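Local coordinates for protein beta-mannosidase (Trichoderma harzianum, PDB 4CVU) that probably hydrolyses terminal beta-linked mannose residues from the non-reducing ends of oligosaccharides, as a fungal beta-mannosidase of glycoside hydrolase family 2, at residues Met682-Ile687 and Arg734-His739; Ser743-Tyr748 and Glu754-Ser759. All coordinates share one frame; numbering follows the deposited sequence.

Interaction 1: residues Met682-Ile687 and Arg734-His739; sequences MYKSEI and RRTYEH
With CG1 beside the backbone N (chi1 -68°), Ile687 turns CG2 anti to it, as Thr736 does its methyl, which brings the two methyls together between the helices, Ile687 CG2 lying 3.7 Å from Thr736 CG2. The other arm of Ile687 runs on in an extended form (chi2 170°) past Tyr737, crossing that side chain at about a right angle. Ile687 CG2 comes to 3.6 Å from Tyr737 CE1, an oblique approach to the ring, while Ile687 CD1 reaches 3.7 Å from Tyr737 CZ, near the phenol end. Tyr737 is the first residue beyond helix 729-736 to leave helical geometry, and its OH is fixed by Ser703. Lys684, one helical turn before Ile687, rests the aliphatic part of its chain against Thr736, CG being 3.7 Å from OG1; that hydroxyl bonds back to the carbonyl of Val732 in its own helix. Cutting Ile687 back to an alanine removes both branches and would probably open a gap between Thr736 CG2 and the Tyr737 ring, leaving the ring less firmly packed. Beyond the lysine's aliphatic chain, a water accepts from Lys684 NZ at 3.1 Å and, weakly, from Arg735 NH2. The lysine amine also has Asn847 as partner, and Arg735 pairs with Asp901. The helices are thus joined by buried van der Waals contact, with the like charges set apart at its edge, where water and outside acceptors would temper their repulsion.

Interaction 2: residues Ser743-Tyr748 and Glu754-Ser759; sequences SAFWNY and EIWVTS
Phe745 and Trp756 stand on the same face of the hairpin, diagonal across its two strands, and their side chains cross at about a right angle. The rings are inclined at 72° with centroids 5.1 Å apart, an oblique meeting in which Phe745 CD1 touches Trp756 CD1 at 3.5 Å. The register puts both side chains on one face, and with CG anti to the carbonyl carbon in each the rings lean beside their own backbone N. The indole is fixed by Glu754, two residues earlier on its strand: Trp756 NE1 donates to Glu754 OE1 at 3.0 Å, the oxygen lying in the indole plane but met on its anti side from 30° out of the carboxylate plane. The Glu754 side chain also lies near a bound sodium ion. Underneath, the antiparallel backbones are held by two hydrogen-bonded pairs, Ser743 with Trp756 and Phe745 with Glu754; the bond from Phe745 N to Glu754 O is short, 2.7 Å, and nearly straight at 176°. Between them, Ala744 and Ile755 form a non-hydrogen-bonded pair facing the other way. A water links Ser743 OG to Thr758 OG1. Arg692 makes cation-pi contacts with both aromatic rings, and Gln688 and Phe689 of helix 664-692 pack on Phe745. Strand 752-759, in the mannosidase Ig/CBM-like domain, is the middle of a three-stranded antiparallel sheet, taking strand 740-747 along one edge and strand 799-807 along the other.

From the N terminus, helix 664-692 comes first, and interaction 1 brings helix 729-736 back against it, closing a loop of 46 residues that includes strand 702-705 of the eight-stranded mixed sheet. The chain then passes through the short non-helical link Tyr737-His739 into strand 740-747, and interaction 2 closes the tight hairpin with strand 752-759. The two contacts follow in series, neither nested nor crossed, with centres about 12 Å apart. They meet where His739 packs on Ser759. Helix 664-692 serves both, since its later residues Gln688 and Arg692 reach the hairpin. Together they tie the helices beside the mixed sheet to the three-stranded sheet that follows.

Interaction 1: residues Met682-Ile687 and Arg734-His739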
ATOM      1  N   MET A 682      23.576  20.953   6.816  1.00 37.33           N
ATOM      2  CA  MET A 682      24.718  20.933   5.881  1.00 39.48           C
ATOM      3  C   MET A 682      24.534  21.896   4.696  1.00 37.84           C
ATOM      4  O   MET A 682      25.462  22.601   4.355  1.00 38.38           O
ATOM      5  CB  MET A 682      25.063  19.522   5.408  1.00 41.65           C
ATOM      6  CG  MET A 682      26.470  19.438   4.797  1.00 45.98           C
ATOM      7  SD  MET A 682      26.826  17.856   3.997  1.00 46.93           S
ATOM      8  CE  MET A 682      25.599  17.933   2.712  1.00 50.36           C
ATOM      9  N   TYR A 683      23.336  21.970   4.106  1.00 37.01           N
ATOM     10  CA  TYR A 683      23.131  22.875   2.982  1.00 37.34           C
ATOM     11  C   TYR A 683      23.278  24.324   3.439  1.00 37.99           C
ATOM     12  O   TYR A 683      23.951  25.128   2.779  1.00 37.94           O
ATOM     13  CB  TYR A 683      21.760  22.652   2.292  1.00 37.86           C
ATOM     14  CG  TYR A 683      21.685  21.430   1.405  1.00 36.18           C
ATOM     15  CD1 TYR A 683      22.133  20.200   1.857  1.00 36.50           C
ATOM     16  CD2 TYR A 683      21.072  21.476   0.169  1.00 35.60           C
ATOM     17  CE1 TYR A 683      22.036  19.071   1.073  1.00 35.25           C
ATOM     18  CE2 TYR A 683      20.951  20.337  -0.612  1.00 36.04           C
ATOM     19  CZ  TYR A 683      21.431  19.148  -0.133  1.00 35.27           C
ATOM     20  OH  TYR A 683      21.357  18.005  -0.874  1.00 35.82           O
ATOM     21  N   LYS A 684      22.687  24.638   4.602  1.00 38.20           N
ATOM     22  CA  LYS A 684      22.820  25.959   5.242  1.00 37.70           C
ATOM     23  C   LYS A 684      24.277  26.311   5.400  1.00 37.66           C
ATOM     24  O   LYS A 684      24.714  27.416   5.056  1.00 36.29           O
ATOM     25  CB  LYS A 684      22.160  25.931   6.604  1.00 37.12           C
ATOM     26  CG  LYS A 684      22.255  27.199   7.401  1.00 39.07           C
ATOM     27  CD  LYS A 684      21.996  26.917   8.886  1.00 39.70           C
ATOM     28  CE  LYS A 684      22.094  28.130   9.743  1.00 39.98           C
ATOM     29  NZ  LYS A 684      21.837  27.796  11.181  1.00 40.21           N
ATOM     30  N   SER A 685      25.012  25.358   5.948  1.00 37.44           N
ATOM     31  CA  SER A 685      26.443  25.541   6.139  1.00 38.22           C
ATOM     32  C   SER A 685      27.195  25.848   4.815  1.00 40.13           C
ATOM     33  O   SER A 685      28.160  26.677   4.782  1.00 42.21           O
ATOM     34  CB  SER A 685      27.042  24.322   6.822  1.00 38.29           C
ATOM     35  OG  SER A 685      28.432  24.528   7.092  1.00 36.35           O
ATOM     36  N   GLU A 686      26.790  25.196   3.721  1.00 36.87           N
ATOM     37  CA  GLU A 686      27.407  25.478   2.452  1.00 36.63           C
ATOM     38  C   GLU A 686      26.901  26.776   1.865  1.00 35.38           C
ATOM     39  O   GLU A 686      27.682  27.580   1.407  1.00 34.30           O
ATOM     40  CB  GLU A 686      27.253  24.318   1.459  1.00 35.18           C
ATOM     41  CG  GLU A 686      28.093  23.116   1.829  1.00 35.13           C
ATOM     42  CD  GLU A 686      28.133  22.047   0.771  1.00 35.08           C
ATOM     43  OE1 GLU A 686      28.317  22.339  -0.403  1.00 34.23           O
ATOM     44  OE2 GLU A 686      28.026  20.876   1.129  1.00 38.43           O
ATOM     45  N   ILE A 687      25.583  26.995   1.857  1.00 35.15           N
ATOM     46  CA  ILE A 687      25.069  28.193   1.241  1.00 34.98           C
ATOM     47  C   ILE A 687      25.618  29.498   1.847  1.00 36.19           C
ATOM     48  O   ILE A 687      25.901  30.444   1.122  1.00 36.98           O
ATOM     49  CB  ILE A 687      23.535  28.266   1.322  1.00 34.88           C
ATOM     50  CG1 ILE A 687      22.931  27.175   0.429  1.00 34.50           C
ATOM     51  CG2 ILE A 687      23.125  29.662   0.860  1.00 35.33           C
ATOM     52  CD1 ILE A 687      21.426  26.971   0.580  1.00 35.03           C
ATOM     53  N   ARG A 734      15.303  28.679   2.435  1.00 35.28           N
ATOM     54  CA  ARG A 734      14.523  29.931   2.347  1.00 36.12           C
ATOM     55  C   ARG A 734      15.133  31.036   3.181  1.00 36.48           C
ATOM     56  O   ARG A 734      15.274  32.179   2.695  1.00 36.87           O
ATOM     57  CB  ARG A 734      13.076  29.726   2.804  1.00 36.54           C
ATOM     58  CG  ARG A 734      12.292  31.022   3.064  1.00 38.56           C
ATOM     59  CD  ARG A 734      11.038  30.753   3.881  1.00 38.63           C
ATOM     60  NE  ARG A 734       9.878  30.303   3.096  1.00 37.98           N
ATOM     61  CZ  ARG A 734       8.906  29.519   3.556  1.00 37.76           C
ATOM     62  NH1 ARG A 734       8.958  28.999   4.770  1.00 38.67           N
ATOM     63  NH2 ARG A 734       7.865  29.244   2.816  1.00 39.90           N
ATOM     64  N   ARG A 735      15.464  30.729   4.444  1.00 36.09           N
ATOM     65  CA  ARG A 735      16.014  31.724   5.353  1.00 37.68           C
ATOM     66  C   ARG A 735      17.392  32.074   4.886  1.00 37.66           C
ATOM     67  O   ARG A 735      17.791  33.255   4.920  1.00 37.64           O
ATOM     68  CB  ARG A 735      16.102  31.227   6.803  1.00 37.81           C
ATOM     69  CG  ARG A 735      14.775  31.212   7.562  1.00 38.50           C
ATOM     70  CD  ARG A 735      15.045  31.067   9.071  1.00 38.56           C
ATOM     71  NE  ARG A 735      15.622  29.769   9.425  1.00 37.41           N
ATOM     72  CZ  ARG A 735      14.909  28.675   9.713  1.00 38.74           C
ATOM     73  NH1 ARG A 735      13.566  28.706   9.717  1.00 37.90           N
ATOM     74  NH2 ARG A 735      15.540  27.543  10.008  1.00 39.79           N
ATOM     75  N   THR A 736      18.119  31.055   4.443  1.00 38.79           N
ATOM     76  CA  THR A 736      19.507  31.268   4.063  1.00 38.87           C
ATOM     77  C   THR A 736      19.632  31.921   2.663  1.00 38.42           C
ATOM     78  O   THR A 736      20.711  32.360   2.309  1.00 40.16           O
ATOM     79  CB  THR A 736      20.328  29.952   4.142  1.00 38.36           C
ATOM     80  OG1 THR A 736      19.904  29.188   5.264  1.00 38.62           O
ATOM     81  CG2 THR A 736      21.826  30.232   4.280  1.00 37.08           C
ATOM     82  N   TYR A 737      18.548  31.943   1.888  1.00 38.58           N
ATOM     83  CA  TYR A 737      18.489  32.664   0.622  1.00 40.23           C
ATOM     84  C   TYR A 737      17.802  34.064   0.758  1.00 42.55           C
ATOM     85  O   TYR A 737      17.470  34.717  -0.226  1.00 40.95           O
ATOM     86  CB  TYR A 737      17.784  31.816  -0.458  1.00 41.26           C
ATOM     87  CG  TYR A 737      18.628  30.707  -1.127  1.00 39.27           C
ATOM     88  CD1 TYR A 737      20.015  30.735  -1.128  1.00 39.59           C
ATOM     89  CD2 TYR A 737      18.014  29.686  -1.825  1.00 41.02           C
ATOM     90  CE1 TYR A 737      20.764  29.758  -1.793  1.00 39.44           C
ATOM     91  CE2 TYR A 737      18.759  28.710  -2.496  1.00 40.79           C
ATOM     92  CZ  TYR A 737      20.146  28.747  -2.452  1.00 39.16           C
ATOM     93  OH  TYR A 737      20.893  27.780  -3.093  1.00 37.66           O
ATOM     94  N   GLU A 738      17.561  34.507   1.985  1.00 41.54           N
ATOM     95  CA  GLU A 738      16.996  35.838   2.177  1.00 44.24           C
ATOM     96  C   GLU A 738      18.008  36.908   1.707  1.00 42.02           C
ATOM     97  O   GLU A 738      19.223  36.667   1.649  1.00 41.46           O
ATOM     98  CB  GLU A 738      16.611  36.058   3.651  1.00 45.24           C
ATOM     99  CG  GLU A 738      15.330  35.340   4.067  1.00 46.66           C
ATOM    100  CD  GLU A 738      14.777  35.843   5.375  1.00 48.61           C
ATOM    101  OE1 GLU A 738      14.499  37.040   5.442  1.00 60.30           O
ATOM    102  OE2 GLU A 738      14.651  35.095   6.335  1.00 48.52           O
ATOM    103  N   HIS A 739      17.484  38.080   1.358  1.00 43.88           N
ATOM    104  CA  HIS A 739      18.321  39.165   0.805  1.00 42.16           C
ATOM    105  C   HIS A 739      19.472  39.550   1.714  1.00 41.78           C
ATOM    106  O   HIS A 739      20.570  39.721   1.255  1.00 43.85           O
ATOM    107  CB  HIS A 739      17.475  40.389   0.451  1.00 43.40           C
ATOM    108  CG  HIS A 739      16.508  40.143  -0.661  1.00 43.07           C
ATOM    109  ND1 HIS A 739      16.905  39.897  -1.958  1.00 42.37           N
ATOM    110  CD2 HIS A 739      15.156  40.093  -0.664  1.00 43.74           C
ATOM    111  CE1 HIS A 739      15.833  39.704  -2.713  1.00 42.37           C
ATOM    112  NE2 HIS A 739      14.762  39.828  -1.956  1.00 43.55           N
TER
HETATM  113  O   HOH W   1      18.747  27.937  10.999  1.00 36.65           O

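Interaction 2: residues Ser743-Tyr748 and Glu754-Ser759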
ATOM      1  N   SER A 743      25.109  35.179   9.563  1.00 45.24           N
ATOM      2  CA  SER A 743      25.519  33.798   9.440  1.00 44.89           C
ATOM      3  C   SER A 743      26.604  33.480  10.459  1.00 46.82           C
ATOM      4  O   SER A 743      27.536  34.273  10.619  1.00 46.24           O
ATOM      5  CB  SER A 743      26.036  33.529   8.022  1.00 43.88           C
ATOM      6  OG  SER A 743      25.010  33.663   7.031  1.00 43.39           O
ATOM      7  N   ALA A 744      26.486  32.321  11.123  1.00 46.16           N
ATOM      8  CA  ALA A 744      27.439  31.903  12.156  1.00 47.45           C
ATOM      9  C   ALA A 744      28.387  30.866  11.607  1.00 45.00           C
ATOM     10  O   ALA A 744      27.953  29.819  11.164  1.00 46.65           O
ATOM     11  CB  ALA A 744      26.709  31.330  13.366  1.00 46.40           C
ATOM     12  N   PHE A 745      29.674  31.163  11.671  1.00 46.07           N
ATOM     13  CA  PHE A 745      30.736  30.277  11.189  1.00 47.55           C
ATOM     14  C   PHE A 745      31.505  29.755  12.389  1.00 50.29           C
ATOM     15  O   PHE A 745      32.104  30.544  13.141  1.00 49.53           O
ATOM     16  CB  PHE A 745      31.708  31.037  10.280  1.00 46.10           C
ATOM     17  CG  PHE A 745      31.144  31.371   8.929  1.00 45.79           C
ATOM     18  CD1 PHE A 745      30.365  32.499   8.741  1.00 46.77           C
ATOM     19  CD2 PHE A 745      31.411  30.570   7.843  1.00 46.20           C
ATOM     20  CE1 PHE A 745      29.846  32.820   7.493  1.00 47.38           C
ATOM     21  CE2 PHE A 745      30.900  30.874   6.586  1.00 45.90           C
ATOM     22  CZ  PHE A 745      30.119  32.000   6.408  1.00 47.11           C
ATOM     23  N   TRP A 746      31.506  28.442  12.570  1.00 50.45           N
ATOM     24  CA  TRP A 746      32.161  27.847  13.730  1.00 53.59           C
ATOM     25  C   TRP A 746      33.362  27.025  13.306  1.00 55.20           C
ATOM     26  O   TRP A 746      33.221  25.988  12.659  1.00 53.96           O
ATOM     27  CB  TRP A 746      31.175  26.979  14.511  1.00 56.05           C
ATOM     28  CG  TRP A 746      31.738  26.418  15.824  1.00 60.98           C
ATOM     29  CD1 TRP A 746      32.696  26.987  16.638  1.00 60.70           C
ATOM     30  CD2 TRP A 746      31.337  25.206  16.468  1.00 64.08           C
ATOM     31  NE1 TRP A 746      32.920  26.191  17.731  1.00 64.79           N
ATOM     32  CE2 TRP A 746      32.098  25.094  17.657  1.00 65.28           C
ATOM     33  CE3 TRP A 746      30.410  24.195  16.152  1.00 64.51           C
ATOM     34  CZ2 TRP A 746      31.962  24.001  18.533  1.00 68.16           C
ATOM     35  CZ3 TRP A 746      30.275  23.110  17.020  1.00 64.84           C
ATOM     36  CH2 TRP A 746      31.049  23.022  18.195  1.00 66.68           C
ATOM     37  N   ASN A 747      34.550  27.513  13.628  1.00 55.56           N
ATOM     38  CA  ASN A 747      35.739  26.710  13.490  1.00 57.36           C
ATOM     39  C   ASN A 747      35.854  25.910  14.778  1.00 58.19           C
ATOM     40  O   ASN A 747      36.227  26.446  15.804  1.00 60.67           O
ATOM     41  CB  ASN A 747      36.962  27.593  13.246  1.00 58.43           C
ATOM     42  CG  ASN A 747      38.200  26.788  12.930  1.00 60.31           C
ATOM     43  OD1 ASN A 747      38.335  25.642  13.370  1.00 61.29           O
ATOM     44  ND2 ASN A 747      39.112  27.370  12.153  1.00 62.82           N
ATOM     45  N   TYR A 748      35.502  24.633  14.729  1.00 59.90           N
ATOM     46  CA  TYR A 748      35.382  23.841  15.953  1.00 64.28           C
ATOM     47  C   TYR A 748      36.688  23.220  16.429  1.00 66.25           C
ATOM     48  O   TYR A 748      36.753  22.745  17.549  1.00 70.28           O
ATOM     49  CB  TYR A 748      34.279  22.777  15.836  1.00 63.74           C
ATOM     50  CG  TYR A 748      34.365  21.878  14.612  1.00 64.31           C
ATOM     51  CD1 TYR A 748      35.298  20.847  14.545  1.00 65.06           C
ATOM     52  CD2 TYR A 748      33.486  22.047  13.531  1.00 61.82           C
ATOM     53  CE1 TYR A 748      35.368  20.017  13.432  1.00 68.05           C
ATOM     54  CE2 TYR A 748      33.540  21.223  12.423  1.00 62.06           C
ATOM     55  CZ  TYR A 748      34.488  20.221  12.366  1.00 64.28           C
ATOM     56  OH  TYR A 748      34.552  19.404  11.279  1.00 63.07           O
ATOM     57  N   GLU A 754      32.661  33.118  14.326  1.00 48.93           N
ATOM     58  CA  GLU A 754      32.570  34.357  13.544  1.00 49.19           C
ATOM     59  C   GLU A 754      31.143  34.528  13.094  1.00 48.11           C
ATOM     60  O   GLU A 754      30.505  33.552  12.739  1.00 45.39           O
ATOM     61  CB  GLU A 754      33.458  34.315  12.315  1.00 50.42           C
ATOM     62  CG  GLU A 754      34.934  34.150  12.653  1.00 53.15           C
ATOM     63  CD  GLU A 754      35.838  34.190  11.433  1.00 54.04           C
ATOM     64  OE1 GLU A 754      35.339  34.200  10.298  1.00 51.73           O
ATOM     65  OE2 GLU A 754      37.079  34.209  11.612  1.00 59.03           O
ATOM     66  N   ILE A 755      30.638  35.762  13.148  1.00 47.45           N
ATOM     67  CA  ILE A 755      29.347  36.088  12.555  1.00 46.11           C
ATOM     68  C   ILE A 755      29.545  37.144  11.473  1.00 46.88           C
ATOM     69  O   ILE A 755      30.147  38.196  11.701  1.00 47.52           O
ATOM     70  CB  ILE A 755      28.318  36.566  13.585  1.00 46.62           C
ATOM     71  CG1 ILE A 755      28.126  35.467  14.629  1.00 47.12           C
ATOM     72  CG2 ILE A 755      26.988  36.836  12.890  1.00 46.43           C
ATOM     73  CD1 ILE A 755      27.655  35.963  15.946  1.00 48.83           C
ATOM     74  N   TRP A 756      29.044  36.833  10.286  1.00 45.13           N
ATOM     75  CA  TRP A 756      29.125  37.719   9.137  1.00 43.72           C
ATOM     76  C   TRP A 756      27.739  38.066   8.677  1.00 44.69           C
ATOM     77  O   TRP A 756      26.825  37.227   8.770  1.00 45.84           O
ATOM     78  CB  TRP A 756      29.822  37.006   7.990  1.00 43.37           C
ATOM     79  CG  TRP A 756      31.246  36.666   8.240  1.00 42.53           C
ATOM     80  CD1 TRP A 756      31.727  35.754   9.105  1.00 42.78           C
ATOM     81  CD2 TRP A 756      32.369  37.217   7.562  1.00 43.30           C
ATOM     82  NE1 TRP A 756      33.103  35.692   9.015  1.00 44.04           N
ATOM     83  CE2 TRP A 756      33.516  36.579   8.062  1.00 43.73           C
ATOM     84  CE3 TRP A 756      32.512  38.159   6.538  1.00 44.14           C
ATOM     85  CZ2 TRP A 756      34.802  36.878   7.604  1.00 45.33           C
ATOM     86  CZ3 TRP A 756      33.789  38.465   6.088  1.00 45.46           C
ATOM     87  CH2 TRP A 756      34.923  37.828   6.625  1.00 45.05           C
ATOM     88  N   VAL A 757      27.584  39.289   8.173  1.00 45.57           N
ATOM     89  CA  VAL A 757      26.353  39.713   7.526  1.00 46.09           C
ATOM     90  C   VAL A 757      26.584  39.814   6.006  1.00 46.31           C
ATOM     91  O   VAL A 757      27.540  40.481   5.542  1.00 46.53           O
ATOM     92  CB  VAL A 757      25.846  41.054   8.071  1.00 46.54           C
ATOM     93  CG1 VAL A 757      24.683  41.575   7.242  1.00 46.12           C
ATOM     94  CG2 VAL A 757      25.433  40.934   9.538  1.00 47.84           C
ATOM     95  N   THR A 758      25.678  39.204   5.238  1.00 44.14           N
ATOM     96  CA  THR A 758      25.826  39.109   3.783  1.00 44.30           C
ATOM     97  C   THR A 758      24.551  39.571   3.113  1.00 44.11           C
ATOM     98  O   THR A 758      23.474  39.219   3.559  1.00 44.54           O
ATOM     99  CB  THR A 758      26.136  37.649   3.351  1.00 43.75           C
ATOM    100  OG1 THR A 758      27.372  37.217   3.931  1.00 43.70           O
ATOM    101  CG2 THR A 758      26.263  37.547   1.847  1.00 45.82           C
ATOM    102  N   SER A 759      24.677  40.363   2.046  1.00 44.87           N
ATOM    103  CA  SER A 759      23.516  40.985   1.382  1.00 43.75           C
ATOM    104  C   SER A 759      23.612  40.813  -0.116  1.00 41.81           C
ATOM    105  O   SER A 759      24.683  41.013  -0.666  1.00 42.67           O
ATOM    106  CB  SER A 759      23.452  42.491   1.712  1.00 45.02           C
ATOM    107  OG  SER A 759      22.526  43.155   0.885  1.00 45.21           O
TER
HETATM  108  O   HOH W   2      27.174  34.379   4.840  1.00 48.25           O